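Putative type III secretion protein YscO (PDB 4MH6) is of unknown function but probably serves the type III secretion apparatus as a long helical, coiled-coil protein. Local coordinates at residues H69-R72 and Q73-E77; L96-E99 and I100-R104; L110-R113 and V114-K118. All blocks are in the same frame, centred on the assembly; numbering follows the deposited sequence.

Contact 1 (H69-R72 and Q73-E77)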
loop_
_atom_site.group_PDB
_atom_site.type_symbol
_atom_site.label_atom_id
_atom_site.label_comp_id
_atom_site.label_asym_id
_atom_site.label_seq_id
_atom_site.Cartn_x
_atom_site.Cartn_y
_atom_site.Cartn_z
ATOM N N HIS A 69 2.769 -31.467 1.066
ATOM C CA HIS A 69 3.495 -32.162 0.020
ATOM C C HIS A 69 4.162 -33.457 0.497
ATOM O O HIS A 69 4.130 -34.489 -0.194
ATOM C CB HIS A 69 4.542 -31.216 -0.553
ATOM C CG HIS A 69 5.377 -31.835 -1.612
ATOM N ND1 HIS A 69 4.899 -32.072 -2.884
ATOM C CD2 HIS A 69 6.654 -32.283 -1.595
ATOM C CE1 HIS A 69 5.853 -32.626 -3.611
ATOM N NE2 HIS A 69 6.926 -32.769 -2.852
ATOM N N VAL A 70 4.761 -33.387 1.687
ATOM C CA VAL A 70 5.448 -34.523 2.290
ATOM C C VAL A 70 4.458 -35.641 2.617
ATOM O O VAL A 70 4.707 -36.806 2.324
ATOM C CB VAL A 70 6.200 -34.097 3.576
ATOM C CG1 VAL A 70 6.932 -35.276 4.173
ATOM C CG2 VAL A 70 7.201 -33.004 3.266
ATOM N N TRP A 71 3.344 -35.294 3.242
ATOM C CA TRP A 71 2.345 -36.297 3.556
ATOM C C TRP A 71 1.765 -36.852 2.266
ATOM O O TRP A 71 1.608 -38.066 2.129
ATOM C CB TRP A 71 1.206 -35.737 4.411
ATOM C CG TRP A 71 1.571 -35.514 5.802
ATOM C CD1 TRP A 71 2.091 -34.363 6.346
ATOM C CD2 TRP A 71 1.456 -36.451 6.887
ATOM N NE1 TRP A 71 2.299 -34.529 7.700
ATOM C CE2 TRP A 71 1.917 -35.794 8.061
ATOM C CE3 TRP A 71 0.989 -37.764 6.988
ATOM C CZ2 TRP A 71 1.933 -36.410 9.312
ATOM C CZ3 TRP A 71 1.019 -38.389 8.246
ATOM C CH2 TRP A 71 1.497 -37.708 9.386
ATOM N N ARG A 72 1.470 -35.964 1.321
ATOM C CA ARG A 72 0.855 -36.369 0.071
ATOM C C ARG A 72 1.680 -37.434 -0.642
ATOM O O ARG A 72 1.123 -38.438 -1.097
ATOM C CB ARG A 72 0.609 -35.148 -0.803
ATOM C CG ARG A 72 -0.325 -35.382 -1.986
ATOM C CD ARG A 72 0.376 -35.920 -3.198
ATOM N NE ARG A 72 1.379 -34.972 -3.637
ATOM C CZ ARG A 72 2.198 -35.177 -4.653
ATOM N NH1 ARG A 72 3.086 -34.247 -4.983
ATOM N NH2 ARG A 72 2.134 -36.313 -5.335
ATOM N N GLN A 73 2.997 -37.232 -0.714
ATOM C CA GLN A 73 3.861 -38.202 -1.362
ATOM C C GLN A 73 3.755 -39.528 -0.661
ATOM O O GLN A 73 3.567 -40.556 -1.301
ATOM C CB GLN A 73 5.312 -37.746 -1.367
ATOM C CG GLN A 73 5.595 -36.636 -2.355
ATOM C CD GLN A 73 7.044 -36.158 -2.322
ATOM O OE1 GLN A 73 7.663 -35.954 -3.365
ATOM N NE2 GLN A 73 7.594 -35.995 -1.124
ATOM N N GLU A 74 3.873 -39.502 0.665
ATOM C CA GLU A 74 3.797 -40.722 1.440
ATOM C C GLU A 74 2.473 -41.451 1.318
ATOM O O GLU A 74 2.432 -42.685 1.168
ATOM C CB GLU A 74 4.058 -40.433 2.900
ATOM C CG GLU A 74 5.516 -40.311 3.209
ATOM C CD GLU A 74 5.779 -40.036 4.671
ATOM O OE1 GLU A 74 4.835 -39.614 5.390
ATOM O OE2 GLU A 74 6.939 -40.227 5.094
ATOM N N GLU A 75 1.401 -40.678 1.403
ATOM C CA GLU A 75 0.054 -41.204 1.350
ATOM C C GLU A 75 -0.245 -41.803 0.005
ATOM O O GLU A 75 -0.970 -42.767 -0.109
ATOM C CB GLU A 75 -0.933 -40.090 1.715
ATOM C CG GLU A 75 -0.792 -39.650 3.170
ATOM C CD GLU A 75 -1.157 -40.756 4.145
ATOM O OE1 GLU A 75 -0.881 -40.616 5.358
ATOM O OE2 GLU A 75 -1.720 -41.770 3.700
ATOM N N GLU A 76 0.343 -41.224 -1.010
ATOM C CA GLU A 76 0.187 -41.706 -2.367
ATOM C C GLU A 76 0.965 -43.024 -2.557
ATOM O O GLU A 76 0.446 -43.982 -3.137
ATOM C CB GLU A 76 0.668 -40.597 -3.281
ATOM C CG GLU A 76 0.760 -40.910 -4.734
ATOM C CD GLU A 76 0.984 -39.656 -5.559
ATOM O OE1 GLU A 76 1.728 -39.722 -6.572
ATOM O OE2 GLU A 76 0.420 -38.597 -5.184
ATOM N N GLU A 77 2.187 -43.090 -2.032
ATOM C CA GLU A 77 2.990 -44.305 -2.135
ATOM C C GLU A 77 2.388 -45.467 -1.339
ATOM O O GLU A 77 2.507 -46.633 -1.722
ATOM C CB GLU A 77 4.414 -44.034 -1.681
ATOM C CG GLU A 77 5.137 -43.047 -2.589
ATOM C CD GLU A 77 6.536 -42.706 -2.114
ATOM O OE1 GLU A 77 7.129 -41.759 -2.675
ATOM O OE2 GLU A 77 7.036 -43.377 -1.178
#
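R72 and E76, one helical turn apart, form an i to i+4 salt bridge in which the two side chains run alongside each other. The arginine reaches it by folding: CG stands opposite the backbone N (chi1 -166°), and bends at chi2 and chi3 then carry the guanidinium across the helix surface, past Q73, while the extended E76 reaches back. R72 NH2 lies 2.9 Å from E76 OE2, with the oxygen practically in the guanidinium plane, although the nitrogen sits 38° out of the carboxylate plane. Q73 CG covers one face of the same guanidinium, over its centre. Both charges have second partners on helix 90-167, R72 NE with E107 and E76 OE1 with R104. H69 sends ND1 to E107 as well, while the Q73 amide crosses its imidazole with the planes 41° apart, Q73 CD 3.4 Å from H69 NE2. On another flank, E75 OE1 meets the edge of W71 at CE3, 3.8 Å away, the two planes almost coplanar; the stronger polar partner of E75 is R79. An i to i+4 ion pair is a familiar feature of exposed helix faces; this one lies on helix 18-84 of a helical hairpin, consistent with the predicted coiled coil.

Contact 2 (L96-E99 and I100-R104); sequences LRQE and IALLR
The backbone is regular alpha helix, the amides of I100 to L103 bonding in turn to the carbonyls of L96 to E99, as in L102 N to Q98 O at 2.9 Å. Beside that same carbonyl lies the L102 side chain, whose CG is 3.4 Å from Q98 O. Its CD1 branch meets the aliphatic part of Q98 at an angle, L102 CD1 to Q98 CG being 4.0 Å, a light apolar touch on the outer side of the helix. Q98 is stretched out, and a chi1 of -178° carries its CG away from the backbone N, which presents that methylene to the leucine. The other flank belongs to an antiparallel helical hairpin, consistent with the predicted coiled coil, in which helix 90-167 packs on helix 18-84: L96 and L103 touch R79, and buried I100 touches F80. Here I100 CG1 lies near L96 O, and L103 CG near E99 O. The second branch of I100 points elsewhere: CG2 lies over the centre of the R104 guanidinium, 3.4 Å above its plane, an aliphatic cover for an arginine that also reaches helix 18-84. E99 directs OE1 to a salt bridge with R79 of the facing helix.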
loop_
_atom_site.group_PDB
_atom_site.type_symbol
_atom_site.label_atom_id
_atom_site.label_comp_id
_atom_site.label_asym_id
_atom_site.label_seq_id
_atom_site.Cartn_x
_atom_site.Cartn_y
_atom_site.Cartn_z
ATOM N N LEU A 96 -8.873 -46.383 -4.364
ATOM C CA LEU A 96 -7.534 -45.948 -4.007
ATOM C C LEU A 96 -7.070 -44.876 -5.004
ATOM O O LEU A 96 -6.451 -43.888 -4.601
ATOM C CB LEU A 96 -6.551 -47.121 -3.983
ATOM C CG LEU A 96 -6.769 -48.152 -2.860
ATOM C CD1 LEU A 96 -5.884 -49.390 -3.037
ATOM C CD2 LEU A 96 -6.552 -47.521 -1.486
ATOM N N ARG A 97 -7.366 -45.067 -6.295
ATOM C CA ARG A 97 -6.985 -44.074 -7.295
ATOM C C ARG A 97 -7.734 -42.753 -7.092
ATOM O O ARG A 97 -7.212 -41.684 -7.420
ATOM C CB ARG A 97 -7.225 -44.560 -8.721
ATOM C CG ARG A 97 -6.352 -45.705 -9.206
ATOM C CD ARG A 97 -6.440 -45.748 -10.719
ATOM N NE ARG A 97 -5.788 -46.908 -11.311
ATOM C CZ ARG A 97 -6.406 -48.045 -11.641
ATOM N NH1 ARG A 97 -5.713 -49.036 -12.190
ATOM N NH2 ARG A 97 -7.715 -48.200 -11.437
ATOM N N GLN A 98 -8.959 -42.813 -6.582
ATOM C CA GLN A 98 -9.673 -41.577 -6.339
ATOM C C GLN A 98 -9.106 -40.882 -5.109
ATOM O O GLN A 98 -9.061 -39.654 -5.041
ATOM C CB GLN A 98 -11.179 -41.778 -6.171
ATOM C CG GLN A 98 -11.842 -40.426 -5.963
ATOM C CD GLN A 98 -13.338 -40.411 -6.102
ATOM O OE1 GLN A 98 -13.933 -39.329 -6.189
ATOM N NE2 GLN A 98 -13.965 -41.589 -6.134
ATOM N N GLU A 99 -8.703 -41.669 -4.119
ATOM C CA GLU A 99 -8.128 -41.093 -2.909
ATOM C C GLU A 99 -6.873 -40.323 -3.266
ATOM O O GLU A 99 -6.647 -39.242 -2.741
ATOM C CB GLU A 99 -7.843 -42.160 -1.860
ATOM C CG GLU A 99 -9.096 -42.632 -1.162
ATOM C CD GLU A 99 -8.832 -43.732 -0.155
ATOM O OE1 GLU A 99 -7.756 -44.359 -0.220
ATOM O OE2 GLU A 99 -9.713 -43.983 0.697
ATOM N N ILE A 100 -6.097 -40.874 -4.193
ATOM C CA ILE A 100 -4.880 -40.245 -4.667
ATOM C C ILE A 100 -5.221 -38.928 -5.359
ATOM O O ILE A 100 -4.599 -37.888 -5.105
ATOM C CB ILE A 100 -4.120 -41.166 -5.633
ATOM C CG1 ILE A 100 -3.452 -42.279 -4.846
ATOM C CG2 ILE A 100 -3.024 -40.405 -6.357
ATOM C CD1 ILE A 100 -2.787 -43.334 -5.703
ATOM N N ALA A 101 -6.213 -38.987 -6.228
ATOM C CA ALA A 101 -6.653 -37.818 -6.948
ATOM C C ALA A 101 -7.026 -36.728 -5.956
ATOM O O ALA A 101 -6.573 -35.594 -6.083
ATOM C CB ALA A 101 -7.845 -38.169 -7.833
ATOM N N LEU A 102 -7.823 -37.072 -4.950
ATOM C CA LEU A 102 -8.253 -36.083 -3.964
ATOM C C LEU A 102 -7.078 -35.485 -3.196
ATOM O O LEU A 102 -7.058 -34.291 -2.897
ATOM C CB LEU A 102 -9.301 -36.686 -3.018
ATOM C CG LEU A 102 -10.661 -36.940 -3.691
ATOM C CD1 LEU A 102 -11.556 -37.857 -2.872
ATOM C CD2 LEU A 102 -11.384 -35.629 -4.008
ATOM N N LEU A 103 -6.107 -36.327 -2.879
ATOM C CA LEU A 103 -4.907 -35.895 -2.185
ATOM C C LEU A 103 -4.144 -34.895 -3.048
ATOM O O LEU A 103 -3.646 -33.892 -2.554
ATOM C CB LEU A 103 -4.013 -37.103 -1.881
ATOM C CG LEU A 103 -4.488 -38.036 -0.767
ATOM C CD1 LEU A 103 -3.690 -39.326 -0.753
ATOM C CD2 LEU A 103 -4.405 -37.351 0.583
ATOM N N ARG A 104 -4.051 -35.185 -4.336
ATOM C CA ARG A 104 -3.375 -34.307 -5.271
ATOM C C ARG A 104 -4.142 -33.010 -5.548
ATOM O O ARG A 104 -3.526 -31.964 -5.776
ATOM C CB ARG A 104 -3.136 -35.040 -6.573
ATOM C CG ARG A 104 -2.105 -36.120 -6.464
ATOM C CD ARG A 104 -2.135 -36.940 -7.710
ATOM N NE ARG A 104 -1.090 -37.946 -7.745
ATOM C CZ ARG A 104 -0.951 -38.838 -8.720
ATOM N NH1 ARG A 104 -1.809 -38.857 -9.726
ATOM N NH2 ARG A 104 0.043 -39.721 -8.681
#

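Contact 3 (L110-R113 and V114-K118); sequences LKQR and VAEVK
R113 turns its guanidinium over V117 through a sequence of torsions: a fully trans chi1 (-180°) sends the chain outward from the backbone, and bends at chi2 and chi3 swing the charged end forward along the helix, over the valine. V117 contributes its CG2 methyl, which stands anti to the carbonyl carbon and beside the backbone N, and so faces back toward the preceding turn. The two side chains meet at an angle, the methyl over the centre of one guanidinium face and 3.5 Å above its plane. R113 CZ is 3.6 Å from V117 CG2, and R113 NH2 is equally near. This is van der Waals cover of one face of a flat cationic group. The same methyl also lies near R113 O, the carbonyl that accepts the V117 backbone amide. Helix segment 110-118 has two sides, in keeping with an antiparallel helical hairpin and the predicted coiled coil: L110 packs on V65 and Y68 of helix 18-84, and buried V117 packs on L58, while Q112 and E116 are among the exposed side chains. There, Q112 bends at chi2 (60°), so that its amide comes near the extended E116. The amide and carboxylate planes stand 73° apart, and Q112 NE2 approaches the carboxylate carbon, E116 CD, at 3.6 Å. E116 CG also lies near Q112 O, one turn back. V114 likewise places CG2 by L110 O, at 3.6 Å. The charge of R113 lies near that of E116 without touching it, R113 NE to E116 OE1 being 4.7 Å, an arrangement that may add a mild electrostatic attraction. K111 turns its amine the other way along the helix, to a salt bridge with E107.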
loop_
_atom_site.group_PDB
_atom_site.type_symbol
_atom_site.label_atom_id
_atom_site.label_comp_id
_atom_site.label_asym_id
_atom_site.label_seq_id
_atom_site.Cartn_x
_atom_site.Cartn_y
_atom_site.Cartn_z
ATOM N N LEU A 110 -3.680 -25.887 -2.586
ATOM C CA LEU A 110 -2.711 -25.238 -1.717
ATOM C C LEU A 110 -1.648 -24.469 -2.523
ATOM O O LEU A 110 -1.242 -23.362 -2.114
ATOM C CB LEU A 110 -2.074 -26.258 -0.753
ATOM C CG LEU A 110 -2.971 -26.930 0.305
ATOM C CD1 LEU A 110 -2.225 -28.009 1.080
ATOM C CD2 LEU A 110 -3.564 -25.922 1.261
ATOM N N LYS A 111 -1.191 -25.043 -3.645
ATOM C CA LYS A 111 -0.218 -24.364 -4.498
ATOM C C LYS A 111 -0.877 -23.178 -5.187
ATOM O O LYS A 111 -0.222 -22.191 -5.508
ATOM C CB LYS A 111 0.307 -25.251 -5.613
ATOM C CG LYS A 111 1.083 -26.498 -5.228
ATOM C CD LYS A 111 2.082 -26.756 -6.342
ATOM C CE LYS A 111 2.945 -27.983 -6.138
ATOM N NZ LYS A 111 2.252 -29.248 -6.530
ATOM N N GLN A 112 -2.173 -23.313 -5.457
ATOM C CA GLN A 112 -2.954 -22.279 -6.115
ATOM C C GLN A 112 -3.060 -21.076 -5.181
ATOM O O GLN A 112 -2.929 -19.946 -5.616
ATOM C CB GLN A 112 -4.345 -22.841 -6.478
ATOM C CG GLN A 112 -5.291 -21.877 -7.183
ATOM C CD GLN A 112 -4.741 -21.365 -8.506
ATOM O OE1 GLN A 112 -4.063 -22.092 -9.226
ATOM N NE2 GLN A 112 -5.044 -20.102 -8.838
ATOM N N ARG A 113 -3.317 -21.340 -3.905
ATOM C CA ARG A 113 -3.390 -20.307 -2.885
ATOM C C ARG A 113 -2.060 -19.512 -2.849
ATOM O O ARG A 113 -2.078 -18.283 -2.771
ATOM C CB ARG A 113 -3.610 -20.960 -1.538
ATOM C CG ARG A 113 -3.723 -20.053 -0.310
ATOM C CD ARG A 113 -5.131 -19.526 -0.026
ATOM N NE ARG A 113 -5.406 -18.178 -0.514
ATOM C CZ ARG A 113 -5.365 -17.079 0.248
ATOM N NH1 ARG A 113 -5.059 -17.145 1.545
ATOM N NH2 ARG A 113 -5.633 -15.896 -0.288
ATOM N N VAL A 114 -0.917 -20.201 -2.915
ATOM C CA VAL A 114 0.391 -19.508 -2.886
ATOM C C VAL A 114 0.543 -18.576 -4.074
ATOM O O VAL A 114 0.983 -17.438 -3.932
ATOM C CB VAL A 114 1.593 -20.475 -2.859
ATOM C CG1 VAL A 114 2.885 -19.723 -3.072
ATOM C CG2 VAL A 114 1.656 -21.225 -1.546
ATOM N N ALA A 115 0.195 -19.075 -5.248
ATOM C CA ALA A 115 0.268 -18.295 -6.458
ATOM C C ALA A 115 -0.610 -17.037 -6.307
ATOM O O ALA A 115 -0.157 -15.909 -6.569
ATOM C CB ALA A 115 -0.206 -19.141 -7.627
ATOM N N GLU A 116 -1.859 -17.252 -5.875
ATOM C CA GLU A 116 -2.834 -16.169 -5.679
ATOM C C GLU A 116 -2.325 -15.126 -4.703
ATOM O O GLU A 116 -2.453 -13.924 -4.975
ATOM C CB GLU A 116 -4.210 -16.719 -5.253
ATOM C CG GLU A 116 -4.981 -17.342 -6.427
ATOM C CD GLU A 116 -6.254 -18.110 -6.032
ATOM O OE1 GLU A 116 -6.222 -18.918 -5.067
ATOM O OE2 GLU A 116 -7.281 -17.958 -6.737
ATOM N N VAL A 117 -1.731 -15.582 -3.591
ATOM C CA VAL A 117 -1.189 -14.672 -2.586
ATOM C C VAL A 117 0.051 -13.956 -3.121
ATOM O O VAL A 117 0.271 -12.775 -2.796
ATOM C CB VAL A 117 -0.853 -15.365 -1.254
ATOM C CG1 VAL A 117 -0.245 -14.361 -0.294
ATOM C CG2 VAL A 117 -2.097 -15.959 -0.623
ATOM N N LYS A 118 0.872 -14.642 -3.924
ATOM C CA LYS A 118 2.032 -13.960 -4.513
ATOM C C LYS A 118 1.609 -12.841 -5.443
ATOM O O LYS A 118 2.233 -11.797 -5.465
ATOM C CB LYS A 118 2.926 -14.905 -5.282
ATOM C CG LYS A 118 3.790 -15.745 -4.410
ATOM C CD LYS A 118 4.682 -16.625 -5.241
ATOM C CE LYS A 118 5.602 -17.389 -4.319
ATOM N NZ LYS A 118 6.250 -18.513 -5.022
#

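All three contacts lie at the surface of one helical hairpin, contact 1 on helix 18-84 and contacts 2 and 3 on helix 90-167. None is wholly core, but contacts 2 and 3 each include one buried side chain, I100 and V117, whereas contact 1 has none. Contacts 1 and 2 face each other, their centres about 11 Å apart, and are joined by the E76 OE1 to R104 NH2 salt bridge, 2.7 Å, with L103 packed beside R72 and E75. Contact 3, with its centre about 20 Å from that of contact 1, touches neither. Charge pairing dominates contact 1; contact 2 is mainly aliphatic, and contact 3 mixes a methyl over a guanidinium with an amide-carboxylate approach.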